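Long-range contacts in glycosyl transferase family 8 (Streptococcus pneumoniae, PDB 5GVV), which transfers galactose from UDP-galactose to the terminal glucose of the already glycosylated serine-rich repeat protein PsrP, the third step of its O-glycosylation: residues A[105-115]-A[222-233]; A[138-146]-A[178-189]. All blocks are in the same frame, centred on the assembly; numbering follows the deposited sequence.

Overall arrangement
Both contacts are largely buried, belong to the glycosyltransferase family 8 region and lie on the same side of the chain's centre, about 18 Å apart between centres. Contact 1 pairs two short antiparallel strands, 109-111 and 225-227, and ends in the manganese and UDP site, so backbone bonds, metal bonds and charge dominate it. Contact 2 sets the chain leading into strand 145-149 against helix 176-185 and Tyr189; side-chain amides, an aromatic pair and a few apolar side chains carry it, and its outer end is more exposed. The two meet where Asp106 N lies 2.8 Å from Gly144 O, a probable hydrogen bond, and where Asn142 packs beside His227.

Contact 1 of 2, residues A[105-115]-A[222-233]; sequences LDSDLIVTGDL and LPLILHYISQDK. With MN (manganese (II) ion), chain C; UDP (uridine-5'-diphosphate), chain D.
Lys233 NZ is gripped from several sides: it forms a salt bridge with Asp108 OD2 at 3.0 Å, donates to the carbonyls of Tyr228 and Ser230, and reaches UDP O2A at 2.9 Å. It meets OD2 on the anti side, 23° out of the carboxylate plane, while OD1 and OD2 both chelate manganese. Asp108 CG sits between its backbone N and carbonyl carbon (chi1 59°), which turns the carboxylate to the metal. Asp106 OD2 and His227 NE2 each bind manganese at 2.1 Å, and UDP O1A and O3B complete six ligand atoms. The imidazole has Ile229 CG2 over the centre of one face, while its ND1 is held by Asn197, a second-shell partner that should fix the ring's rotation. Next to the metal Tyr228 N donates to Asp108 O at 2.9 Å; farther along the strands Ile110 and Leu226 exchange two backbone hydrogen bonds. At the far end Thr112 OG1 donates to Pro223 O at 2.7 Å from above the carbonyl plane, and a water links the same hydroxyl to Leu222 O. Ile225 CG1 packs on Leu115 CD2 at 4.0 Å. The DxD motif, Asp106 and Asp108, just before one strand, and the metal-binding His227 on the other form the nucleotide-sugar site of a GT-A glycosyltransferase.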
loop_
_atom_site.group_PDB
_atom_site.type_symbol
_atom_site.label_atom_id
_atom_site.label_comp_id
_atom_site.label_asym_id
_atom_site.label_seq_id
_atom_site.Cartn_x
_atom_site.Cartn_y
_atom_site.Cartn_z
ATOM N N LEU A 105 -1.187 -12.355 15.656
ATOM C CA LEU A 105 -2.369 -11.706 15.091
ATOM C C LEU A 105 -2.401 -11.814 13.573
ATOM O O LEU A 105 -1.382 -11.605 12.906
ATOM C CB LEU A 105 -2.422 -10.227 15.487
ATOM C CG LEU A 105 -2.494 -9.856 16.966
ATOM C CD1 LEU A 105 -2.326 -8.357 17.157
ATOM C CD2 LEU A 105 -3.797 -10.319 17.585
ATOM N N ASP A 106 -3.572 -12.134 13.026
ATOM C CA ASP A 106 -3.809 -11.983 11.593
ATOM C C ASP A 106 -3.653 -10.498 11.251
ATOM O O ASP A 106 -3.599 -9.652 12.148
ATOM C CB ASP A 106 -5.226 -12.437 11.247
ATOM C CG ASP A 106 -5.287 -13.867 10.720
ATOM O OD1 ASP A 106 -4.295 -14.616 10.865
ATOM O OD2 ASP A 106 -6.350 -14.246 10.175
ATOM N N SER A 107 -3.595 -10.165 9.965
ATOM C CA SER A 107 -3.437 -8.767 9.578
ATOM C C SER A 107 -4.686 -8.202 8.913
ATOM O O SER A 107 -4.697 -7.039 8.492
ATOM C CB SER A 107 -2.236 -8.606 8.658
ATOM O OG SER A 107 -2.371 -9.478 7.556
ATOM N N ASP A 108 -5.729 -9.024 8.809
ATOM C CA ASP A 108 -7.034 -8.546 8.363
ATOM C C ASP A 108 -7.858 -8.201 9.598
ATOM O O ASP A 108 -9.035 -8.551 9.699
ATOM C CB ASP A 108 -7.746 -9.615 7.531
ATOM C CG ASP A 108 -7.953 -10.909 8.295
ATOM O OD1 ASP A 108 -7.166 -11.187 9.228
ATOM O OD2 ASP A 108 -8.893 -11.664 7.953
ATOM N N LEU A 109 -7.226 -7.525 10.550
ATOM C CA LEU A 109 -7.909 -7.165 11.782
ATOM C C LEU A 109 -7.510 -5.795 12.301
ATOM O O LEU A 109 -6.527 -5.195 11.838
ATOM C CB LEU A 109 -7.708 -8.238 12.862
ATOM C CG LEU A 109 -6.306 -8.619 13.328
ATOM C CD1 LEU A 109 -5.727 -7.581 14.268
ATOM C CD2 LEU A 109 -6.334 -9.986 14.006
ATOM N N ILE A 110 -8.284 -5.325 13.275
ATOM C CA ILE A 110 -8.105 -4.012 13.879
ATOM C C ILE A 110 -8.187 -4.120 15.404
ATOM O O ILE A 110 -9.143 -4.689 15.931
ATOM C CB ILE A 110 -9.218 -3.057 13.428
ATOM C CG1 ILE A 110 -9.125 -2.778 11.923
ATOM C CG2 ILE A 110 -9.165 -1.756 14.217
ATOM C CD1 ILE A 110 -7.986 -1.836 11.535
ATOM N N VAL A 111 -7.201 -3.559 16.102
ATOM C CA VAL A 111 -7.230 -3.458 17.561
ATOM C C VAL A 111 -7.805 -2.093 17.925
ATOM O O VAL A 111 -7.379 -1.070 17.375
ATOM C CB VAL A 111 -5.811 -3.603 18.148
ATOM C CG1 VAL A 111 -5.819 -3.436 19.672
ATOM C CG2 VAL A 111 -5.209 -4.946 17.741
ATOM N N THR A 112 -8.781 -2.070 18.833
ATOM C CA THR A 112 -9.488 -0.832 19.155
ATOM C C THR A 112 -9.229 -0.324 20.568
ATOM O O THR A 112 -9.766 0.717 20.960
ATOM C CB THR A 112 -11.021 -0.983 19.002
ATOM O OG1 THR A 112 -11.521 -1.877 20.010
ATOM C CG2 THR A 112 -11.380 -1.506 17.623
ATOM N N GLY A 113 -8.419 -1.047 21.334
ATOM C CA GLY A 113 -8.132 -0.629 22.696
ATOM C C GLY A 113 -7.012 -1.392 23.376
ATOM O O GLY A 113 -6.319 -2.200 22.748
ATOM N N ASP A 114 -6.837 -1.117 24.667
ATOM C CA ASP A 114 -5.792 -1.719 25.488
ATOM C C ASP A 114 -5.988 -3.228 25.588
ATOM O O ASP A 114 -7.060 -3.687 25.979
ATOM C CB ASP A 114 -5.848 -1.098 26.888
ATOM C CG ASP A 114 -4.670 -1.486 27.770
ATOM O OD1 ASP A 114 -3.978 -2.495 27.498
ATOM O OD2 ASP A 114 -4.447 -0.769 28.764
ATOM N N LEU A 115 -4.948 -3.992 25.255
ATOM C CA LEU A 115 -5.014 -5.456 25.311
ATOM C C LEU A 115 -4.340 -6.047 26.551
ATOM O O LEU A 115 -4.023 -7.241 26.571
ATOM C CB LEU A 115 -4.391 -6.074 24.055
ATOM C CG LEU A 115 -5.004 -5.727 22.701
ATOM C CD1 LEU A 115 -4.280 -6.445 21.578
ATOM C CD2 LEU A 115 -6.493 -6.067 22.677
ATOM N N LEU A 222 -16.963 -0.711 20.713
ATOM C CA LEU A 222 -16.276 -1.635 19.815
ATOM C C LEU A 222 -15.616 -2.778 20.572
ATOM O O LEU A 222 -15.038 -2.567 21.642
ATOM C CB LEU A 222 -15.209 -0.887 19.013
ATOM C CG LEU A 222 -15.439 -0.537 17.541
ATOM C CD1 LEU A 222 -16.889 -0.646 17.156
ATOM C CD2 LEU A 222 -14.879 0.855 17.215
ATOM N N PRO A 223 -15.708 -4.001 20.024
ATOM C CA PRO A 223 -14.932 -5.108 20.592
ATOM C C PRO A 223 -13.441 -4.791 20.470
ATOM O O PRO A 223 -13.051 -4.091 19.529
ATOM C CB PRO A 223 -15.303 -6.288 19.693
ATOM C CG PRO A 223 -16.680 -5.943 19.168
ATOM C CD PRO A 223 -16.634 -4.447 18.963
ATOM N N LEU A 224 -12.631 -5.272 21.409
ATOM C CA LEU A 224 -11.205 -4.945 21.425
ATOM C C LEU A 224 -10.477 -5.395 20.160
ATOM O O LEU A 224 -9.531 -4.732 19.710
ATOM C CB LEU A 224 -10.525 -5.507 22.680
ATOM C CG LEU A 224 -10.754 -4.690 23.950
ATOM C CD1 LEU A 224 -10.282 -5.411 25.209
ATOM C CD2 LEU A 224 -10.061 -3.350 23.822
ATOM N N ILE A 225 -10.902 -6.517 19.582
ATOM C CA ILE A 225 -10.293 -6.973 18.333
ATOM C C ILE A 225 -11.335 -7.314 17.266
ATOM O O ILE A 225 -12.159 -8.212 17.454
ATOM C CB ILE A 225 -9.319 -8.152 18.556
ATOM C CG1 ILE A 225 -8.165 -7.713 19.463
ATOM C CG2 ILE A 225 -8.778 -8.643 17.220
ATOM C CD1 ILE A 225 -7.050 -8.747 19.651
ATOM N N LEU A 226 -11.292 -6.583 16.151
ATOM C CA LEU A 226 -12.210 -6.803 15.033
ATOM C C LEU A 226 -11.523 -7.595 13.934
ATOM O O LEU A 226 -10.545 -7.122 13.355
ATOM C CB LEU A 226 -12.670 -5.467 14.446
ATOM C CG LEU A 226 -13.594 -4.582 15.270
ATOM C CD1 LEU A 226 -13.851 -3.277 14.540
ATOM C CD2 LEU A 226 -14.900 -5.307 15.550
ATOM N N HIS A 227 -12.054 -8.775 13.620
ATOM C CA HIS A 227 -11.434 -9.658 12.634
ATOM C C HIS A 227 -12.294 -9.745 11.375
ATOM O O HIS A 227 -13.394 -10.314 11.394
ATOM C CB HIS A 227 -11.219 -11.051 13.238
ATOM C CG HIS A 227 -10.327 -11.936 12.426
ATOM N ND1 HIS A 227 -10.016 -13.229 12.801
ATOM C CD2 HIS A 227 -9.662 -11.716 11.264
ATOM C CE1 HIS A 227 -9.208 -13.763 11.907
ATOM N NE2 HIS A 227 -8.979 -12.869 10.960
ATOM N N TYR A 228 -11.799 -9.173 10.281
ATOM C CA TYR A 228 -12.542 -9.182 9.027
ATOM C C TYR A 228 -12.276 -10.447 8.211
ATOM O O TYR A 228 -11.697 -10.383 7.118
ATOM C CB TYR A 228 -12.199 -7.939 8.201
ATOM C CG TYR A 228 -12.580 -6.640 8.874
ATOM C CD1 TYR A 228 -13.840 -6.088 8.693
ATOM C CD2 TYR A 228 -11.676 -5.964 9.681
ATOM C CE1 TYR A 228 -14.191 -4.901 9.299
ATOM C CE2 TYR A 228 -12.016 -4.784 10.300
ATOM C CZ TYR A 228 -13.276 -4.257 10.105
ATOM O OH TYR A 228 -13.617 -3.074 10.719
ATOM N N ILE A 229 -12.704 -11.592 8.740
ATOM C CA ILE A 229 -12.534 -12.872 8.061
ATOM C C ILE A 229 -13.333 -12.901 6.765
ATOM O O ILE A 229 -14.159 -12.013 6.518
ATOM C CB ILE A 229 -12.985 -14.055 8.946
ATOM C CG1 ILE A 229 -14.497 -13.989 9.206
ATOM C CG2 ILE A 229 -12.217 -14.067 10.264
ATOM C CD1 ILE A 229 -15.061 -15.225 9.895
ATOM N N SER A 230 -13.074 -13.928 5.950
ATOM C CA SER A 230 -13.727 -14.152 4.645
ATOM C C SER A 230 -13.150 -13.262 3.547
ATOM O O SER A 230 -12.215 -12.503 3.782
ATOM C CB SER A 230 -15.256 -14.007 4.713
ATOM O OG SER A 230 -15.658 -12.650 4.581
ATOM N N GLN A 231 -13.698 -13.368 2.344
ATOM C CA GLN A 231 -13.193 -12.581 1.227
ATOM C C GLN A 231 -13.908 -11.236 1.114
ATOM O O GLN A 231 -13.621 -10.448 0.207
ATOM C CB GLN A 231 -13.307 -13.368 -0.080
ATOM C CG GLN A 231 -12.642 -14.745 -0.031
ATOM C CD GLN A 231 -11.134 -14.684 0.199
ATOM O OE1 GLN A 231 -10.665 -14.538 1.333
ATOM N NE2 GLN A 231 -10.369 -14.822 -0.877
ATOM N N ASP A 232 -14.833 -10.981 2.036
ATOM C CA ASP A 232 -15.565 -9.719 2.059
ATOM C C ASP A 232 -14.795 -8.686 2.881
ATOM O O ASP A 232 -15.269 -8.238 3.925
ATOM C CB ASP A 232 -16.957 -9.944 2.661
ATOM C CG ASP A 232 -17.820 -8.698 2.629
ATOM O OD1 ASP A 232 -17.793 -7.973 1.611
ATOM O OD2 ASP A 232 -18.524 -8.443 3.627
ATOM N N LYS A 233 -13.609 -8.307 2.400
ATOM C CA LYS A 233 -12.722 -7.411 3.143
ATOM C C LYS A 233 -13.159 -5.952 3.019
ATOM O O LYS A 233 -13.574 -5.514 1.943
ATOM C CB LYS A 233 -11.276 -7.564 2.657
ATOM C CG LYS A 233 -10.757 -9.011 2.601
ATOM C CD LYS A 233 -10.802 -9.693 3.966
ATOM C CE LYS A 233 -9.724 -10.768 4.074
ATOM N NZ LYS A 233 -10.032 -11.777 5.137
HETATM MN MN MN C . -7.830 -13.181 9.205
HETATM N N1 UDP D . -2.040 -13.251 4.133
HETATM C C2 UDP D . -1.078 -12.544 3.438
HETATM N N3 UDP D . -1.276 -12.194 2.116
HETATM C C4 UDP D . -2.446 -12.556 1.477
HETATM C C5 UDP D . -3.417 -13.267 2.181
HETATM C C6 UDP D . -3.151 -13.710 3.476
HETATM O O2 UDP D . -0.037 -12.225 4.007
HETATM O O4 UDP D . -2.624 -12.240 0.296
HETATM C "C1'" UDP D . -1.792 -13.605 5.548
HETATM C "C2'" UDP D . -2.338 -12.506 6.447
HETATM O "O2'" UDP D . -1.533 -12.367 7.596
HETATM C "C3'" UDP D . -3.693 -13.031 6.862
HETATM C "C4'" UDP D . -3.452 -14.535 6.897
HETATM O "O4'" UDP D . -2.485 -14.793 5.894
HETATM O "O3'" UDP D . -4.075 -12.513 8.118
HETATM C "C5'" UDP D . -4.725 -15.341 6.648
HETATM O "O5'" UDP D . -5.518 -14.653 5.706
HETATM P PA UDP D . -7.009 -14.224 6.117
HETATM O O1A UDP D . -6.883 -13.337 7.291
HETATM O O2A UDP D . -7.692 -13.555 4.985
HETATM O O3A UDP D . -7.764 -15.602 6.498
HETATM P PB UDP D . -9.085 -15.659 7.428
HETATM O O1B UDP D . -9.341 -17.050 7.867
HETATM O O2B UDP D . -10.239 -15.202 6.620
HETATM O O3B UDP D . -8.912 -14.778 8.609
HETATM O O HOH W 1 -13.033 -0.715 21.912
#

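Contact 2 of 2, residues A[138-146]-A[178-189]; sequences GVGFNAGVL and QSILNMLFKDQY
Asn182 and Phe141 are joined by two hydrogen bonds that use both ends of the side-chain amide. Phe141 N donates to Asn182 OD1 at 2.8 Å, on a lone pair in the carbonyl plane, and Asn182 ND2 returns a bond to Phe141 O at 3.1 Å. The same ND2 also donates to Gln178 O, which takes Asn182 N from the opposite face of its plane; the amide is thereby tied to its own helix and its rotation fixed. One turn earlier, Gln178 OE1 accepts from Ala143 N at 3.1 Å, the donor standing well above the carbonyl plane. Two waters bridge Gln178 to Asn142 ND2, while Asn142 OD1 accepts from Gly144 N in an Asx turn and from Asn197 ND2.

The aromatic contacts centre on Phe141, whose chi1 of 55° sets the ring between the Asn182 amide and Tyr189. Its edge points into the face of Tyr189, with CD2 above the middle of the tyrosine ring, in a T-shaped stack with centroids 4.6 Å apart and planes at 67°. Asn182 OD1 lies over one face of the phenylalanine, toward its rim.

Among apolar contacts, Leu181 CD1 meets Ala143 CB at 3.7 Å and Leu181 CB meets Phe141 CZ at 4.1 Å, the side chains of Leu181 and Phe141 crossing at about a right angle. Helix 176-185 is thus tied to the loop that leads into strand 145-149 of the central mixed sheet of the GT-A fold, the loop that places Asn142 beside the metal-binding His227.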
loop_
_atom_site.group_PDB
_atom_site.type_symbol
_atom_site.label_atom_id
_atom_site.label_comp_id
_atom_site.label_asym_id
_atom_site.label_seq_id
_atom_site.Cartn_x
_atom_site.Cartn_y
_atom_site.Cartn_z
ATOM N N GLY A 138 -18.912 -21.994 13.707
ATOM C CA GLY A 138 -17.906 -22.893 13.189
ATOM C C GLY A 138 -17.466 -23.875 14.249
ATOM O O GLY A 138 -17.953 -23.850 15.383
ATOM N N VAL A 139 -16.540 -24.748 13.880
ATOM C CA VAL A 139 -16.037 -25.747 14.810
ATOM C C VAL A 139 -14.648 -25.341 15.303
ATOM O O VAL A 139 -13.854 -24.763 14.553
ATOM C CB VAL A 139 -16.027 -27.150 14.164
ATOM C CG1 VAL A 139 -15.051 -27.200 13.002
ATOM C CG2 VAL A 139 -15.701 -28.224 15.192
ATOM N N GLY A 140 -14.367 -25.614 16.574
ATOM C CA GLY A 140 -13.080 -25.270 17.148
ATOM C C GLY A 140 -12.868 -23.773 17.242
ATOM O O GLY A 140 -13.827 -22.998 17.228
ATOM N N PHE A 141 -11.604 -23.369 17.331
ATOM C CA PHE A 141 -11.266 -21.964 17.516
ATOM C C PHE A 141 -10.851 -21.267 16.221
ATOM O O PHE A 141 -10.412 -21.917 15.266
ATOM C CB PHE A 141 -10.156 -21.824 18.559
ATOM C CG PHE A 141 -8.919 -22.624 18.250
ATOM C CD1 PHE A 141 -7.938 -22.117 17.408
ATOM C CD2 PHE A 141 -8.721 -23.870 18.830
ATOM C CE1 PHE A 141 -6.793 -22.845 17.129
ATOM C CE2 PHE A 141 -7.577 -24.606 18.557
ATOM C CZ PHE A 141 -6.611 -24.092 17.701
ATOM N N ASN A 142 -10.980 -19.944 16.197
ATOM C CA ASN A 142 -10.447 -19.167 15.082
ATOM C C ASN A 142 -8.957 -18.912 15.297
ATOM O O ASN A 142 -8.538 -18.567 16.400
ATOM C CB ASN A 142 -11.195 -17.847 14.916
ATOM C CG ASN A 142 -10.648 -17.009 13.776
ATOM O OD1 ASN A 142 -9.685 -16.265 13.946
ATOM N ND2 ASN A 142 -11.263 -17.128 12.605
ATOM N N ALA A 143 -8.164 -19.070 14.243
ATOM C CA ALA A 143 -6.708 -19.051 14.368
ATOM C C ALA A 143 -6.093 -17.663 14.219
ATOM O O ALA A 143 -4.871 -17.511 14.310
ATOM C CB ALA A 143 -6.093 -19.999 13.355
ATOM N N GLY A 144 -6.935 -16.659 13.983
ATOM C CA GLY A 144 -6.457 -15.316 13.698
ATOM C C GLY A 144 -5.927 -14.556 14.901
ATOM O O GLY A 144 -5.255 -13.529 14.750
ATOM N N VAL A 145 -6.243 -15.037 16.099
ATOM C CA VAL A 145 -5.722 -14.432 17.322
ATOM C C VAL A 145 -5.295 -15.546 18.266
ATOM O O VAL A 145 -6.139 -16.267 18.806
ATOM C CB VAL A 145 -6.775 -13.561 18.040
ATOM C CG1 VAL A 145 -6.213 -13.032 19.362
ATOM C CG2 VAL A 145 -7.237 -12.415 17.152
ATOM N N LEU A 146 -3.990 -15.699 18.457
ATOM C CA LEU A 146 -3.484 -16.790 19.275
ATOM C C LEU A 146 -2.536 -16.282 20.345
ATOM O O LEU A 146 -1.470 -15.739 20.032
ATOM C CB LEU A 146 -2.774 -17.830 18.404
ATOM C CG LEU A 146 -3.641 -18.517 17.353
ATOM C CD1 LEU A 146 -2.811 -19.423 16.472
ATOM C CD2 LEU A 146 -4.741 -19.311 18.025
ATOM N N GLN A 178 -5.939 -23.415 9.784
ATOM C CA GLN A 178 -6.824 -23.369 10.935
ATOM C C GLN A 178 -7.337 -24.766 11.263
ATOM O O GLN A 178 -7.328 -25.179 12.425
ATOM C CB GLN A 178 -7.989 -22.415 10.671
ATOM C CG GLN A 178 -8.944 -22.262 11.845
ATOM C CD GLN A 178 -9.887 -21.092 11.674
ATOM O OE1 GLN A 178 -9.451 -19.951 11.525
ATOM N NE2 GLN A 178 -11.185 -21.366 11.694
ATOM N N SER A 179 -7.779 -25.490 10.237
ATOM C CA SER A 179 -8.200 -26.881 10.402
ATOM C C SER A 179 -7.071 -27.736 10.970
ATOM O O SER A 179 -7.307 -28.643 11.771
ATOM C CB SER A 179 -8.668 -27.468 9.066
ATOM O OG SER A 179 -9.894 -26.902 8.644
ATOM N N ILE A 180 -5.843 -27.442 10.549
ATOM C CA ILE A 180 -4.671 -28.170 11.022
ATOM C C ILE A 180 -4.410 -27.888 12.501
ATOM O O ILE A 180 -4.135 -28.804 13.282
ATOM C CB ILE A 180 -3.411 -27.800 10.211
ATOM C CG1 ILE A 180 -3.618 -28.083 8.718
ATOM C CG2 ILE A 180 -2.197 -28.542 10.744
ATOM C CD1 ILE A 180 -4.064 -29.504 8.413
ATOM N N LEU A 181 -4.488 -26.613 12.876
ATOM C CA LEU A 181 -4.257 -26.192 14.258
ATOM C C LEU A 181 -5.267 -26.810 15.232
ATOM O O LEU A 181 -4.906 -27.229 16.336
ATOM C CB LEU A 181 -4.290 -24.664 14.357
ATOM C CG LEU A 181 -3.054 -23.927 13.845
ATOM C CD1 LEU A 181 -3.389 -22.494 13.477
ATOM C CD2 LEU A 181 -1.958 -23.955 14.889
ATOM N N ASN A 182 -6.528 -26.867 14.825
ATOM C CA ASN A 182 -7.560 -27.478 15.652
ATOM C C ASN A 182 -7.397 -28.993 15.741
ATOM O O ASN A 182 -7.635 -29.598 16.792
ATOM C CB ASN A 182 -8.944 -27.120 15.117
ATOM C CG ASN A 182 -9.407 -25.762 15.586
ATOM O OD1 ASN A 182 -10.051 -25.643 16.627
ATOM N ND2 ASN A 182 -9.067 -24.724 14.831
HETATM N N MSE A 183 -7.011 -29.601 14.642
HETATM C CA MSE A 183 -6.832 -31.041 14.639
HETATM C C MSE A 183 -5.635 -31.449 15.456
HETATM O O MSE A 183 -5.598 -32.593 15.843
HETATM C CB MSE A 183 -6.773 -31.535 13.214
HETATM C CG MSE A 183 -5.894 -32.738 12.955
HETATM SE SE MSE A 183 -6.209 -33.406 11.193
HETATM C CE MSE A 183 -7.299 -31.967 10.445
ATOM N N LEU A 184 -4.661 -30.585 15.684
ATOM C CA LEU A 184 -3.474 -30.916 16.466
ATOM C C LEU A 184 -3.641 -30.624 17.956
ATOM O O LEU A 184 -3.072 -31.324 18.799
ATOM C CB LEU A 184 -2.255 -30.159 15.927
ATOM C CG LEU A 184 -0.904 -30.482 16.574
ATOM C CD1 LEU A 184 -0.437 -31.885 16.206
ATOM C CD2 LEU A 184 0.150 -29.453 16.206
ATOM N N PHE A 185 -4.444 -29.611 18.274
ATOM C CA PHE A 185 -4.421 -28.984 19.596
ATOM C C PHE A 185 -5.641 -29.178 20.489
ATOM O O PHE A 185 -5.592 -28.821 21.669
ATOM C CB PHE A 185 -4.205 -27.484 19.437
ATOM C CG PHE A 185 -2.773 -27.094 19.316
ATOM C CD1 PHE A 185 -1.817 -27.666 20.140
ATOM C CD2 PHE A 185 -2.379 -26.154 18.379
ATOM C CE1 PHE A 185 -0.492 -27.304 20.032
ATOM C CE2 PHE A 185 -1.059 -25.788 18.264
ATOM C CZ PHE A 185 -0.112 -26.363 19.093
ATOM N N LYS A 186 -6.729 -29.704 19.930
ATOM C CA LYS A 186 -7.986 -29.875 20.666
ATOM C C LYS A 186 -7.768 -30.415 22.084
ATOM O O LYS A 186 -6.860 -31.217 22.312
ATOM C CB LYS A 186 -8.930 -30.793 19.886
ATOM C CG LYS A 186 -8.458 -32.231 19.826
ATOM C CD LYS A 186 -8.882 -32.933 18.555
ATOM C CE LYS A 186 -8.168 -34.265 18.461
ATOM N NZ LYS A 186 -6.761 -34.100 18.917
ATOM N N ASP A 187 -8.576 -29.930 23.026
ATOM C CA ASP A 187 -8.515 -30.328 24.439
ATOM C C ASP A 187 -7.276 -29.821 25.188
ATOM O O ASP A 187 -7.061 -30.176 26.351
ATOM C CB ASP A 187 -8.662 -31.847 24.611
ATOM C CG ASP A 187 -9.782 -32.423 23.770
ATOM O OD1 ASP A 187 -10.960 -32.125 24.060
ATOM O OD2 ASP A 187 -9.482 -33.177 22.820
ATOM N N GLN A 188 -6.465 -28.998 24.528
ATOM C CA GLN A 188 -5.313 -28.383 25.188
ATOM C C GLN A 188 -5.156 -26.903 24.836
ATOM O O GLN A 188 -4.045 -26.434 24.562
ATOM C CB GLN A 188 -4.016 -29.155 24.896
ATOM C CG GLN A 188 -3.980 -30.557 25.492
ATOM C CD GLN A 188 -2.599 -30.960 25.982
ATOM O OE1 GLN A 188 -2.038 -31.960 25.535
ATOM N NE2 GLN A 188 -2.054 -30.190 26.918
ATOM N N TYR A 189 -6.269 -26.171 24.849
ATOM C CA TYR A 189 -6.226 -24.723 24.653
ATOM C C TYR A 189 -7.182 -23.982 25.589
ATOM O O TYR A 189 -8.227 -24.512 25.975
ATOM C CB TYR A 189 -6.459 -24.338 23.182
ATOM C CG TYR A 189 -7.873 -24.513 22.662
ATOM C CD1 TYR A 189 -8.805 -23.482 22.761
ATOM C CD2 TYR A 189 -8.263 -25.689 22.036
ATOM C CE1 TYR A 189 -10.091 -23.630 22.276
ATOM C CE2 TYR A 189 -9.549 -25.846 21.546
ATOM C CZ TYR A 189 -10.456 -24.811 21.667
ATOM O OH TYR A 189 -11.735 -24.957 21.182
HETATM O O HOH W 2 -13.412 -19.095 11.525
HETATM O O HOH W 3 -9.624 -17.023 10.361
#